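Probable glutathione reductase (Sinorhizobium meliloti, PDB 4DNA) probably catalyses the NADPH-dependent reduction of glutathione disulfide to glutathione, working as an FAD-containing homodimer of the pyridine nucleotide-disulfide oxidoreductase family. Local coordinates at residues G17-R22 against V316-A321; T113-E116 against T122-L125; I173-G178 against N187-L192; I181-A186 against T196-R201. One frame throughout, in Å; residues are numbered along the deposited sequence.

Contact 1. Residues G17-R22 against V316-A321; sequences GVRSGR and VAIHEA
Arg19 reaches across from helix 15-25 to Ile318 and Ala321 of helix 314-329, two helices whose local axes run roughly parallel, 8.5 Å apart and crossing at -25°. The start of the arginine chain does the packing: its CG lies 3.9 Å from CB of Ala321, the methyl that points into the interface. With CG anti to the backbone N (chi1 -175°) the chain sets off toward the other helix, and bends at chi2 and chi3 then turn it along that helix to Ile318. There NH1 comes to 3.5 Å from Ile318 CG2, an oblique approach. One face of the same guanidinium is met off-centre by NH2 of Arg22, a neighbour on its own helix that presents its edge. Beside this, Ser20 rests its OG 3.3 Å from Ala321 CB, while the polar need of that hydroxyl is met by a hydrogen bond to Gly16 O. Cutting Arg19 back to an alanine is likely to uncover Ile318 CG2 and open a gap beside Ala321. Ala317, on the same turn as Ile318, touches the bound FAD, and Gly17, in the helix, is the last glycine of a GxGxxG pattern consistent with a Rossmann-type FAD site. No hydrogen bond or salt bridge crosses between the segments, which implies that helix spacing here rests on shape; across this pair the arginine contributes van der Waals contact through CG and NH1.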
loop_
_atom_site.group_PDB
_atom_site.type_symbol
_atom_site.label_atom_id
_atom_site.label_comp_id
_atom_site.label_asym_id
_atom_site.label_seq_id
_atom_site.Cartn_x
_atom_site.Cartn_y
_atom_site.Cartn_z
ATOM N N GLY A 17 -18.572 -16.119 -16.045
ATOM C CA GLY A 17 -19.942 -16.484 -16.324
ATOM C C GLY A 17 -20.944 -15.651 -15.567
ATOM O O GLY A 17 -21.954 -15.226 -16.129
ATOM N N VAL A 18 -20.660 -15.421 -14.289
ATOM C CA VAL A 18 -21.575 -14.685 -13.432
ATOM C C VAL A 18 -21.705 -13.247 -13.909
ATOM O O VAL A 18 -22.815 -12.728 -14.045
ATOM C CB VAL A 18 -21.151 -14.745 -11.949
ATOM C CG1 VAL A 18 -21.879 -13.690 -11.127
ATOM C CG2 VAL A 18 -21.407 -16.135 -11.388
ATOM N N ARG A 19 -20.569 -12.618 -14.183
ATOM C CA ARG A 19 -20.587 -11.284 -14.744
ATOM C C ARG A 19 -21.465 -11.288 -15.989
ATOM O O ARG A 19 -22.432 -10.521 -16.074
ATOM C CB ARG A 19 -19.174 -10.806 -15.072
ATOM C CG ARG A 19 -19.098 -9.360 -15.568
ATOM C CD ARG A 19 -19.702 -8.344 -14.596
ATOM N NE ARG A 19 -19.437 -8.666 -13.188
ATOM C CZ ARG A 19 -18.618 -7.993 -12.378
ATOM N NH1 ARG A 19 -17.958 -6.926 -12.808
ATOM N NH2 ARG A 19 -18.469 -8.394 -11.120
ATOM N N SER A 20 -21.148 -12.195 -16.912
ATOM C CA SER A 20 -21.859 -12.318 -18.166
ATOM C C SER A 20 -23.358 -12.414 -17.967
ATOM O O SER A 20 -24.101 -11.582 -18.471
ATOM C CB SER A 20 -21.342 -13.514 -18.953
ATOM O OG SER A 20 -20.015 -13.276 -19.390
ATOM N N GLY A 21 -23.790 -13.415 -17.208
ATOM C CA GLY A 21 -25.211 -13.651 -16.960
ATOM C C GLY A 21 -25.888 -12.455 -16.315
ATOM O O GLY A 21 -26.859 -11.918 -16.857
ATOM N N ARG A 22 -25.357 -12.028 -15.168
ATOM C CA ARG A 22 -25.923 -10.916 -14.418
ATOM C C ARG A 22 -26.044 -9.718 -15.324
ATOM O O ARG A 22 -27.122 -9.153 -15.435
ATOM C CB ARG A 22 -25.077 -10.577 -13.187
ATOM C CG ARG A 22 -25.801 -9.755 -12.124
ATOM C CD ARG A 22 -24.861 -9.295 -11.010
ATOM N NE ARG A 22 -24.044 -8.160 -11.432
ATOM C CZ ARG A 22 -22.723 -8.189 -11.590
ATOM N NH1 ARG A 22 -22.032 -9.304 -11.327
ATOM N NH2 ARG A 22 -22.085 -7.089 -11.994
ATOM N N VAL A 316 -9.297 -10.414 -15.634
ATOM C CA VAL A 316 -9.231 -10.667 -17.070
ATOM C C VAL A 316 -10.541 -11.310 -17.503
ATOM O O VAL A 316 -11.178 -10.865 -18.449
ATOM C CB VAL A 316 -8.010 -11.545 -17.444
ATOM C CG1 VAL A 316 -7.791 -11.583 -18.951
ATOM C CG2 VAL A 316 -6.763 -11.007 -16.774
ATOM N N ALA A 317 -10.958 -12.332 -16.770
ATOM C CA ALA A 317 -12.255 -12.953 -16.989
ATOM C C ALA A 317 -13.363 -11.924 -16.956
ATOM O O ALA A 317 -14.215 -11.910 -17.842
ATOM C CB ALA A 317 -12.512 -14.029 -15.949
ATOM N N ILE A 318 -13.345 -11.070 -15.934
ATOM C CA ILE A 318 -14.400 -10.079 -15.730
ATOM C C ILE A 318 -14.439 -9.094 -16.883
ATOM O O ILE A 318 -15.521 -8.767 -17.382
ATOM C CB ILE A 318 -14.249 -9.326 -14.389
ATOM C CG1 ILE A 318 -14.673 -10.236 -13.231
ATOM C CG2 ILE A 318 -15.077 -8.044 -14.396
ATOM C CD1 ILE A 318 -14.133 -9.833 -11.876
ATOM N N HIS A 319 -13.261 -8.644 -17.308
ATOM C CA HIS A 319 -13.158 -7.648 -18.355
ATOM C C HIS A 319 -13.613 -8.212 -19.667
ATOM O O HIS A 319 -14.391 -7.570 -20.393
ATOM C CB HIS A 319 -11.739 -7.106 -18.445
ATOM C CG HIS A 319 -11.578 -5.974 -19.431
ATOM N ND1 HIS A 319 -12.380 -4.887 -19.428
ATOM C CD2 HIS A 319 -10.661 -5.784 -20.458
ATOM C CE1 HIS A 319 -12.004 -4.051 -20.410
ATOM N NE2 HIS A 319 -10.946 -4.600 -21.038
ATOM N N GLU A 320 -13.141 -9.423 -19.974
ATOM C CA GLU A 320 -13.589 -10.179 -21.146
ATOM C C GLU A 320 -15.115 -10.256 -21.252
ATOM O O GLU A 320 -15.667 -10.153 -22.350
ATOM C CB GLU A 320 -13.019 -11.591 -21.119
ATOM C CG GLU A 320 -11.533 -11.681 -21.417
ATOM C CD GLU A 320 -10.980 -13.080 -21.191
ATOM O OE1 GLU A 320 -11.745 -13.951 -20.714
ATOM O OE2 GLU A 320 -9.782 -13.315 -21.490
ATOM N N ALA A 321 -15.770 -10.428 -20.106
ATOM C CA ALA A 321 -17.208 -10.599 -20.026
ATOM C C ALA A 321 -17.985 -9.314 -20.282
ATOM O O ALA A 321 -19.094 -9.340 -20.822
ATOM C CB ALA A 321 -17.584 -11.181 -18.676
#

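Contact 2. Residues T113-E116 against T122-L125. With FAD (flavin-adenine dinucleotide), chain C.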
loop_
_atom_site.group_PDB
_atom_site.type_symbol
_atom_site.label_atom_id
_atom_site.label_comp_id
_atom_site.label_asym_id
_atom_site.label_seq_id
_atom_site.Cartn_x
_atom_site.Cartn_y
_atom_site.Cartn_z
ATOM N N THR A 113 -26.458 -27.706 -12.012
ATOM C CA THR A 113 -26.301 -28.844 -12.896
ATOM C C THR A 113 -25.053 -28.597 -13.724
ATOM O O THR A 113 -24.670 -27.451 -13.946
ATOM C CB THR A 113 -27.531 -29.015 -13.832
ATOM O OG1 THR A 113 -27.246 -29.980 -14.851
ATOM C CG2 THR A 113 -27.911 -27.713 -14.503
ATOM N N ARG A 114 -24.402 -29.669 -14.155
ATOM C CA ARG A 114 -23.413 -29.571 -15.216
ATOM C C ARG A 114 -24.192 -29.409 -16.532
ATOM O O ARG A 114 -25.293 -29.963 -16.681
ATOM C CB ARG A 114 -22.522 -30.819 -15.224
ATOM C CG ARG A 114 -21.493 -30.869 -16.339
ATOM C CD ARG A 114 -20.794 -32.215 -16.397
ATOM N NE ARG A 114 -20.014 -32.350 -17.627
ATOM C CZ ARG A 114 -18.797 -31.840 -17.810
ATOM N NH1 ARG A 114 -18.200 -31.148 -16.845
ATOM N NH2 ARG A 114 -18.175 -32.015 -18.963
ATOM N N ALA A 115 -23.643 -28.627 -17.463
ATOM C CA ALA A 115 -24.240 -28.454 -18.790
ATOM C C ALA A 115 -23.274 -28.882 -19.900
ATOM O O ALA A 115 -22.070 -28.595 -19.841
ATOM C CB ALA A 115 -24.689 -27.017 -18.993
ATOM N N GLU A 116 -23.805 -29.589 -20.899
ATOM C CA GLU A 116 -23.029 -29.965 -22.076
ATOM C C GLU A 116 -23.702 -29.480 -23.342
ATOM O O GLU A 116 -24.841 -28.999 -23.319
ATOM C CB GLU A 116 -22.815 -31.471 -22.139
ATOM C CG GLU A 116 -21.502 -31.932 -21.536
ATOM C CD GLU A 116 -21.450 -33.438 -21.334
ATOM O OE1 GLU A 116 -21.770 -34.194 -22.288
ATOM O OE2 GLU A 116 -21.086 -33.862 -20.211
ATOM N N THR A 122 -28.014 -25.525 -28.924
ATOM C CA THR A 122 -28.728 -26.415 -28.008
ATOM C C THR A 122 -27.825 -26.927 -26.882
ATOM O O THR A 122 -26.736 -27.447 -27.128
ATOM C CB THR A 122 -29.300 -27.632 -28.761
ATOM O OG1 THR A 122 -29.808 -27.219 -30.035
ATOM C CG2 THR A 122 -30.410 -28.279 -27.963
ATOM N N VAL A 123 -28.290 -26.787 -25.647
ATOM C CA VAL A 123 -27.506 -27.159 -24.476
ATOM C C VAL A 123 -28.246 -28.235 -23.701
ATOM O O VAL A 123 -29.426 -28.065 -23.395
ATOM C CB VAL A 123 -27.290 -25.953 -23.529
ATOM C CG1 VAL A 123 -26.292 -26.304 -22.438
ATOM C CG2 VAL A 123 -26.831 -24.720 -24.293
ATOM N N LYS A 124 -27.560 -29.333 -23.375
ATOM C CA LYS A 124 -28.147 -30.359 -22.497
ATOM C C LYS A 124 -27.740 -30.178 -21.035
ATOM O O LYS A 124 -26.606 -29.790 -20.732
ATOM C CB LYS A 124 -27.880 -31.794 -22.993
ATOM C CG LYS A 124 -26.428 -32.261 -22.977
ATOM C CD LYS A 124 -26.330 -33.711 -23.442
ATOM C CE LYS A 124 -24.889 -34.133 -23.721
ATOM N NZ LYS A 124 -24.821 -35.480 -24.365
ATOM N N LEU A 125 -28.687 -30.461 -20.146
ATOM C CA LEU A 125 -28.521 -30.264 -18.714
ATOM C C LEU A 125 -28.609 -31.612 -18.014
ATOM O O LEU A 125 -29.698 -32.153 -17.856
ATOM C CB LEU A 125 -29.635 -29.358 -18.190
ATOM C CG LEU A 125 -30.006 -28.095 -18.979
ATOM C CD1 LEU A 125 -31.482 -27.724 -18.801
ATOM C CD2 LEU A 125 -29.086 -26.943 -18.592
HETATM P PA FAD C . -13.877 -20.176 -12.923
HETATM O O1A FAD C . -12.753 -21.191 -13.034
HETATM O O2A FAD C . -13.876 -19.075 -11.885
HETATM O O5B FAD C . -15.268 -20.962 -12.755
HETATM C C5B FAD C . -15.980 -21.533 -13.860
HETATM C C4B FAD C . -17.050 -22.422 -13.246
HETATM O O4B FAD C . -17.656 -23.296 -14.196
HETATM C C3B FAD C . -16.436 -23.296 -12.169
HETATM O O3B FAD C . -17.107 -23.025 -10.930
HETATM C C2B FAD C . -16.633 -24.713 -12.669
HETATM O O2B FAD C . -16.884 -25.618 -11.594
HETATM C C1B FAD C . -17.825 -24.587 -13.607
HETATM N N9A FAD C . -17.854 -25.592 -14.696
HETATM C C8A FAD C . -16.765 -26.135 -15.273
HETATM N N7A FAD C . -17.090 -27.001 -16.263
HETATM C C5A FAD C . -18.426 -27.008 -16.331
HETATM C C6A FAD C . -19.401 -27.715 -17.176
HETATM N N6A FAD C . -18.926 -28.576 -18.110
HETATM N N1A FAD C . -20.721 -27.469 -16.964
HETATM C C2A FAD C . -21.132 -26.605 -16.004
HETATM N N3A FAD C . -20.286 -25.925 -15.195
HETATM C C4A FAD C . -18.938 -26.081 -15.307
HETATM N N1 FAD C . -6.595 -14.588 -9.941
HETATM C C2 FAD C . -6.337 -13.316 -9.559
HETATM O O2 FAD C . -6.648 -12.376 -10.322
HETATM N N3 FAD C . -5.753 -13.037 -8.380
HETATM C C4 FAD C . -5.382 -13.989 -7.500
HETATM O O4 FAD C . -4.849 -13.679 -6.406
HETATM C C4X FAD C . -5.626 -15.409 -7.855
HETATM N N5 FAD C . -5.289 -16.423 -7.028
HETATM C C5X FAD C . -5.539 -17.710 -7.391
HETATM C C6 FAD C . -5.189 -18.756 -6.537
HETATM C C7 FAD C . -5.433 -20.084 -6.905
HETATM C C7M FAD C . -5.040 -21.179 -5.946
HETATM C C8 FAD C . -6.090 -20.391 -8.215
HETATM C C8M FAD C . -6.391 -21.797 -8.659
HETATM C C9 FAD C . -6.436 -19.351 -9.067
HETATM C C9A FAD C . -6.184 -18.029 -8.708
HETATM N N10 FAD C . -6.544 -16.982 -9.581
HETATM C C10 FAD C . -6.273 -15.655 -9.171
HETATM C "C1'" FAD C . -7.173 -17.295 -10.877
HETATM C "C2'" FAD C . -8.679 -17.080 -10.890
HETATM O "O2'" FAD C . -9.279 -17.836 -9.834
HETATM C "C3'" FAD C . -9.263 -17.462 -12.251
HETATM O "O3'" FAD C . -8.481 -16.822 -13.266
HETATM C "C4'" FAD C . -10.727 -17.050 -12.415
HETATM O "O4'" FAD C . -11.540 -17.807 -11.509
HETATM C "C5'" FAD C . -11.208 -17.287 -13.837
HETATM O "O5'" FAD C . -12.595 -17.617 -13.800
HETATM P P FAD C . -13.394 -18.288 -15.035
HETATM O O1P FAD C . -14.482 -17.338 -15.499
HETATM O O2P FAD C . -12.413 -18.859 -16.031
HETATM O O3P FAD C . -14.168 -19.527 -14.368
#
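A beta hairpin carries this contact: strand 115-117 turns back along strand 122-125, and Arg114, just before the first strand, and Ala115, which begins it, meet the adenine of FAD. Glu116 and Lys124 form an antiparallel hydrogen-bonded pair, with Glu116 N giving to Lys124 O at 2.8 Å in the carbonyl plane (N-H...O 161°) and Lys124 N returning to Glu116 O at 2.7 Å, a more bent bond of 140°. Their side chains run alongside each other in the same direction, ending in a long salt bridge of 3.9 Å between Glu116 OE1 and Lys124 NZ. The other carboxylate oxygen, OE2, takes Arg114 NE at 3.2 Å through its anti lone pair, in the guanidinium plane; NH1 forms a salt bridge with Glu36 and NH2 a hydrogen bond to Gly272 O, and the three together hold the guanidinium. One face of the group lies off-centre over FAD N6A, with NH1 3.0 Å from that atom. A leucine in place of Arg114 would probably strip Glu116 and Glu36 of a positive partner and leave the amino group without its flat cover. Ala115 N also donates to FAD N1A at 3.2 Å and 167°. On the face of the sheet away from the Glu116 and Lys124 side chains, Ala115 CB packs 3.9 Å from Val123 CG1. Reading the adenine edge through a backbone amide is familiar from FAD domains of this family.

Contact 3. Residues I173-G178 against N187-L192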
loop_
_atom_site.group_PDB
_atom_site.type_symbol
_atom_site.label_atom_id
_atom_site.label_comp_id
_atom_site.label_asym_id
_atom_site.label_seq_id
_atom_site.Cartn_x
_atom_site.Cartn_y
_atom_site.Cartn_z
ATOM N N ILE A 173 5.143 -30.586 4.577
ATOM C CA ILE A 173 4.660 -30.582 3.186
ATOM C C ILE A 173 5.805 -30.437 2.167
ATOM O O ILE A 173 6.806 -29.758 2.420
ATOM C CB ILE A 173 3.586 -29.495 2.920
ATOM C CG1 ILE A 173 2.758 -29.855 1.682
ATOM C CG2 ILE A 173 4.206 -28.105 2.760
ATOM C CD1 ILE A 173 1.391 -29.208 1.655
ATOM N N LEU A 174 5.641 -31.080 1.014
ATOM C CA LEU A 174 6.546 -30.886 -0.099
ATOM C C LEU A 174 5.750 -30.439 -1.304
ATOM O O LEU A 174 4.871 -31.168 -1.762
ATOM C CB LEU A 174 7.318 -32.173 -0.427
ATOM C CG LEU A 174 8.150 -32.129 -1.711
ATOM C CD1 LEU A 174 9.416 -31.331 -1.500
ATOM C CD2 LEU A 174 8.480 -33.515 -2.226
ATOM N N ILE A 175 6.084 -29.257 -1.819
ATOM C CA ILE A 175 5.386 -28.672 -2.956
ATOM C C ILE A 175 6.223 -28.586 -4.226
ATOM O O ILE A 175 7.139 -27.778 -4.323
ATOM C CB ILE A 175 4.885 -27.257 -2.651
ATOM C CG1 ILE A 175 3.941 -27.277 -1.460
ATOM C CG2 ILE A 175 4.191 -26.686 -3.875
ATOM C CD1 ILE A 175 3.889 -25.966 -0.709
ATOM N N ALA A 176 5.868 -29.409 -5.208
ATOM C CA ALA A 176 6.392 -29.290 -6.562
ATOM C C ALA A 176 5.686 -28.156 -7.321
ATOM O O ALA A 176 4.455 -28.011 -7.252
ATOM C CB ALA A 176 6.216 -30.607 -7.292
ATOM N N GLY A 177 6.458 -27.356 -8.044
ATOM C CA GLY A 177 5.901 -26.252 -8.823
ATOM C C GLY A 177 6.746 -25.014 -8.606
ATOM O O GLY A 177 7.321 -24.842 -7.535
ATOM N N GLY A 178 6.825 -24.148 -9.610
ATOM C CA GLY A 178 7.589 -22.907 -9.482
ATOM C C GLY A 178 6.815 -21.612 -9.648
ATOM O O GLY A 178 7.369 -20.536 -9.460
ATOM N N ASN A 187 4.563 -20.399 1.283
ATOM C CA ASN A 187 4.584 -19.347 2.287
ATOM C C ASN A 187 3.443 -19.459 3.300
ATOM O O ASN A 187 3.661 -19.232 4.492
ATOM C CB ASN A 187 4.633 -17.976 1.632
ATOM C CG ASN A 187 6.026 -17.625 1.180
ATOM O OD1 ASN A 187 6.848 -17.183 1.981
ATOM N ND2 ASN A 187 6.313 -17.832 -0.097
ATOM N N ILE A 188 2.247 -19.819 2.834
ATOM C CA ILE A 188 1.123 -19.974 3.742
ATOM C C ILE A 188 1.474 -21.066 4.758
ATOM O O ILE A 188 1.503 -20.818 5.965
ATOM C CB ILE A 188 -0.213 -20.256 3.002
ATOM C CG1 ILE A 188 -0.738 -18.977 2.341
ATOM C CG2 ILE A 188 -1.277 -20.753 3.965
ATOM C CD1 ILE A 188 -1.649 -19.223 1.166
ATOM N N PHE A 189 1.792 -22.258 4.270
ATOM C CA PHE A 189 2.093 -23.365 5.161
ATOM C C PHE A 189 3.259 -23.072 6.088
ATOM O O PHE A 189 3.177 -23.367 7.279
ATOM C CB PHE A 189 2.294 -24.678 4.396
ATOM C CG PHE A 189 1.016 -25.256 3.869
ATOM C CD1 PHE A 189 -0.087 -25.425 4.710
ATOM C CD2 PHE A 189 0.894 -25.616 2.537
ATOM C CE1 PHE A 189 -1.280 -25.944 4.236
ATOM C CE2 PHE A 189 -0.294 -26.145 2.058
ATOM C CZ PHE A 189 -1.386 -26.304 2.906
ATOM N N HIS A 190 4.326 -22.479 5.559
ATOM C CA HIS A 190 5.485 -22.165 6.394
ATOM C C HIS A 190 5.103 -21.274 7.528
ATOM O O HIS A 190 5.416 -21.569 8.675
ATOM C CB HIS A 190 6.633 -21.533 5.616
ATOM C CG HIS A 190 7.818 -21.192 6.488
ATOM N ND1 HIS A 190 8.795 -22.083 6.766
ATOM C CD2 HIS A 190 8.142 -20.026 7.182
ATOM C CE1 HIS A 190 9.701 -21.516 7.578
ATOM N NE2 HIS A 190 9.303 -20.259 7.834
ATOM N N GLY A 191 4.418 -20.177 7.201
ATOM C CA GLY A 191 3.908 -19.227 8.182
ATOM C C GLY A 191 3.143 -19.924 9.286
ATOM O O GLY A 191 3.218 -19.523 10.453
ATOM N N LEU A 192 2.431 -20.988 8.921
ATOM C CA LEU A 192 1.637 -21.744 9.882
ATOM C C LEU A 192 2.405 -22.857 10.640
ATOM O O LEU A 192 1.819 -23.585 11.446
ATOM C CB LEU A 192 0.367 -22.266 9.204
ATOM C CG LEU A 192 -0.557 -21.218 8.568
ATOM C CD1 LEU A 192 -1.684 -21.889 7.812
ATOM C CD2 LEU A 192 -1.127 -20.237 9.571
#
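Phe189 on helix 180-191 meets Ile173 and Ile175 of strand 172-176, and the closeness is uneven. The tight part is at Ile173, whose side chain crosses that of the phenylalanine at about a right angle: CD1 comes within 3.5 Å of Phe189 CE2 and 3.7 Å of CD2, approaching the ring obliquely. CG2 of the same isoleucine follows at 4.1 Å from Phe189 CD2, so both branches close on one side of the ring. Ile173 holds its CG1 anti to the backbone N (chi1 -159°), which sends CG1 out toward the helix, with CD1 beyond it. The looser part is at Ile175, where CD1 stands at the ring edge, near its plane, 4.4 Å from Phe189 CD2. Only 117 Å² is buried in all, and no hydrogen bond crosses. The next residue on the helix, the partly exposed His190, leads its imidazole away from strand 172-176, whereas the contact itself is fully buried: Val194 and Thr196 also touch both Ile173 and Phe189, and Met261 of strand 259-262 lies against Ile175. The segment's end, Gly177 and Gly178, belongs to the predicted NAD(+)-binding turn. A helix packed on its preceding strand, with a glycine-rich turn between them, is the opening half of a Rossmann beta-alpha-beta unit.

Contact 4. Residues I181-A186 against T196-R201; sequences IAVEFA and TTLIYR
Leu198, on strand 195-199, reaches across to Ala182 and Val183 of helix 180-191, which runs antiparallel to it (169°) with the axes 9.3 Å apart. Its CB is still 4.8 Å from the nearest methyl of the helix segment, Ala186 CB, and so only begins the approach. CG is placed anti to the backbone N (chi1 176°), standing the isobutyl group off the strand; it too makes no close contact with the helix, and serves as the fork from which the two methyls diverge. One branch, CD1, lies 3.8 Å from Ala182 CB and also packs against the carbonyl oxygens of Ile175 and Gly177 on the adjoining strand and turn. The other branch, CD2, leads toward Val183 and stops 4.2 Å from its CG1, the two side chains meeting at a slant. Farther along, one helical turn beyond Ala182, Ala186 takes up Thr196. Here CG2, anti to the backbone N, is the branch that meets the helix, 3.8 Å from Ala186 CB and 3.6 Å from Ala186 O; OG1 beside it is hydrogen-bonded to Val194 O. Ala182 and Ala186 leave room for the strand's larger side chains to lie against the helix. Ala182 is also the last residue of a GxGxxA pattern consistent with the predicted NAD(+) site. All five touching residues are buried, and the direct contact between the two segments is van der Waals packing, with no hydrogen bond across it, the threonine's polar end being satisfied outside the pair.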
loop_
_atom_site.group_PDB
_atom_site.type_symbol
_atom_site.label_atom_id
_atom_site.label_comp_id
_atom_site.label_asym_id
_atom_site.label_seq_id
_atom_site.Cartn_x
_atom_site.Cartn_y
_atom_site.Cartn_z
ATOM N N ILE A 181 1.293 -20.024 -7.551
ATOM C CA ILE A 181 0.498 -20.879 -6.655
ATOM C C ILE A 181 1.384 -21.615 -5.674
ATOM O O ILE A 181 1.115 -21.635 -4.472
ATOM C CB ILE A 181 -0.397 -21.876 -7.422
ATOM C CG1 ILE A 181 -1.468 -21.117 -8.205
ATOM C CG2 ILE A 181 -1.105 -22.853 -6.489
ATOM C CD1 ILE A 181 -2.228 -21.971 -9.192
ATOM N N ALA A 182 2.449 -22.200 -6.214
ATOM C CA ALA A 182 3.425 -22.931 -5.441
ATOM C C ALA A 182 4.008 -22.021 -4.368
ATOM O O ALA A 182 3.944 -22.343 -3.185
ATOM C CB ALA A 182 4.507 -23.475 -6.350
ATOM N N VAL A 183 4.528 -20.867 -4.767
ATOM C CA VAL A 183 5.207 -20.011 -3.807
ATOM C C VAL A 183 4.280 -19.440 -2.735
ATOM O O VAL A 183 4.694 -19.297 -1.586
ATOM C CB VAL A 183 6.098 -18.940 -4.456
ATOM C CG1 VAL A 183 7.148 -19.611 -5.335
ATOM C CG2 VAL A 183 5.287 -17.958 -5.266
ATOM N N GLU A 184 3.031 -19.145 -3.101
ATOM C CA GLU A 184 2.028 -18.687 -2.144
ATOM C C GLU A 184 1.759 -19.739 -1.069
ATOM O O GLU A 184 1.927 -19.485 0.124
ATOM C CB GLU A 184 0.738 -18.322 -2.862
ATOM C CG GLU A 184 0.828 -17.066 -3.725
ATOM C CD GLU A 184 -0.505 -16.652 -4.346
ATOM O OE1 GLU A 184 -1.389 -17.531 -4.598
ATOM O OE2 GLU A 184 -0.656 -15.430 -4.585
ATOM N N PHE A 185 1.366 -20.929 -1.491
ATOM C CA PHE A 185 1.108 -21.999 -0.549
ATOM C C PHE A 185 2.289 -22.315 0.357
ATOM O O PHE A 185 2.124 -22.416 1.567
ATOM C CB PHE A 185 0.613 -23.240 -1.274
ATOM C CG PHE A 185 -0.860 -23.246 -1.461
ATOM C CD1 PHE A 185 -1.702 -23.544 -0.396
ATOM C CD2 PHE A 185 -1.422 -22.897 -2.675
ATOM C CE1 PHE A 185 -3.076 -23.524 -0.542
ATOM C CE2 PHE A 185 -2.802 -22.877 -2.828
ATOM C CZ PHE A 185 -3.628 -23.202 -1.763
ATOM N N ALA A 186 3.476 -22.442 -0.228
ATOM C CA ALA A 186 4.681 -22.685 0.544
ATOM C C ALA A 186 4.821 -21.650 1.630
ATOM O O ALA A 186 5.151 -21.972 2.769
ATOM C CB ALA A 186 5.899 -22.672 -0.346
ATOM N N THR A 196 8.236 -26.828 5.541
ATOM C CA THR A 196 7.913 -26.648 4.112
ATOM C C THR A 196 9.093 -26.875 3.165
ATOM O O THR A 196 10.160 -26.315 3.368
ATOM C CB THR A 196 7.315 -25.245 3.848
ATOM O OG1 THR A 196 6.040 -25.136 4.487
ATOM C CG2 THR A 196 7.130 -24.989 2.358
ATOM N N THR A 197 8.896 -27.684 2.126
ATOM C CA THR A 197 9.907 -27.840 1.066
ATOM C C THR A 197 9.296 -27.594 -0.312
ATOM O O THR A 197 8.213 -28.093 -0.617
ATOM C CB THR A 197 10.556 -29.241 1.079
ATOM O OG1 THR A 197 10.823 -29.640 2.427
ATOM C CG2 THR A 197 11.843 -29.253 0.284
ATOM N N LEU A 198 9.995 -26.828 -1.140
ATOM C CA LEU A 198 9.529 -26.512 -2.497
ATOM C C LEU A 198 10.496 -27.051 -3.551
ATOM O O LEU A 198 11.715 -26.847 -3.444
ATOM C CB LEU A 198 9.349 -24.993 -2.649
ATOM C CG LEU A 198 8.964 -24.360 -3.984
ATOM C CD1 LEU A 198 7.494 -24.546 -4.335
ATOM C CD2 LEU A 198 9.272 -22.885 -3.886
ATOM N N ILE A 199 9.957 -27.747 -4.553
ATOM C CA ILE A 199 10.790 -28.306 -5.623
ATOM C C ILE A 199 10.276 -27.942 -7.019
ATOM O O ILE A 199 9.068 -27.890 -7.275
ATOM C CB ILE A 199 11.002 -29.824 -5.456
ATOM C CG1 ILE A 199 12.073 -30.339 -6.429
ATOM C CG2 ILE A 199 9.683 -30.577 -5.575
ATOM C CD1 ILE A 199 12.333 -31.835 -6.365
ATOM N N TYR A 200 11.219 -27.679 -7.917
ATOM C CA TYR A 200 10.911 -27.104 -9.216
ATOM C C TYR A 200 11.905 -27.566 -10.250
ATOM O O TYR A 200 13.088 -27.634 -9.983
ATOM C CB TYR A 200 10.959 -25.581 -9.125
ATOM C CG TYR A 200 10.502 -24.839 -10.374
ATOM C CD1 TYR A 200 9.438 -25.324 -11.181
ATOM C CD2 TYR A 200 11.104 -23.633 -10.732
ATOM C CE1 TYR A 200 9.016 -24.628 -12.315
ATOM C CE2 TYR A 200 10.685 -22.930 -11.860
ATOM C CZ TYR A 200 9.647 -23.422 -12.648
ATOM O OH TYR A 200 9.254 -22.678 -13.752
ATOM N N ARG A 201 11.402 -27.857 -11.439
ATOM C CA ARG A 201 12.202 -28.440 -12.501
ATOM C C ARG A 201 13.040 -27.400 -13.241
ATOM O O ARG A 201 14.034 -27.737 -13.888
ATOM C CB ARG A 201 11.321 -29.247 -13.466
ATOM C CG ARG A 201 9.962 -28.635 -13.818
ATOM C CD ARG A 201 9.549 -28.923 -15.261
ATOM N NE ARG A 201 10.295 -30.054 -15.812
ATOM C CZ ARG A 201 11.453 -29.957 -16.475
ATOM N NH1 ARG A 201 12.059 -31.058 -16.924
ATOM N NH2 ARG A 201 12.011 -28.766 -16.692
#

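How the contacts relate
Contacts 3 and 4 are two sides of one beta-alpha-beta unit: both use helix 180-191, their centres lie 5 Å apart, and strands 172-176 and 195-199 are neighbours in one sheet, joined by probable bonds such as Ile175 N to Thr197 O at 2.7 Å. Both are buried and apolar. Contacts 1 and 2 are only partly buried and belong to the FAD side; their nearest atoms are about 12 Å apart. Contact 1 joins helices distant in sequence and encloses the other three along the chain, yet lacks a polar bond. Contact 2, the farthest from the chain's centre at about 28 Å between centres, alone combines backbone bonds, ion pairs and a ligand.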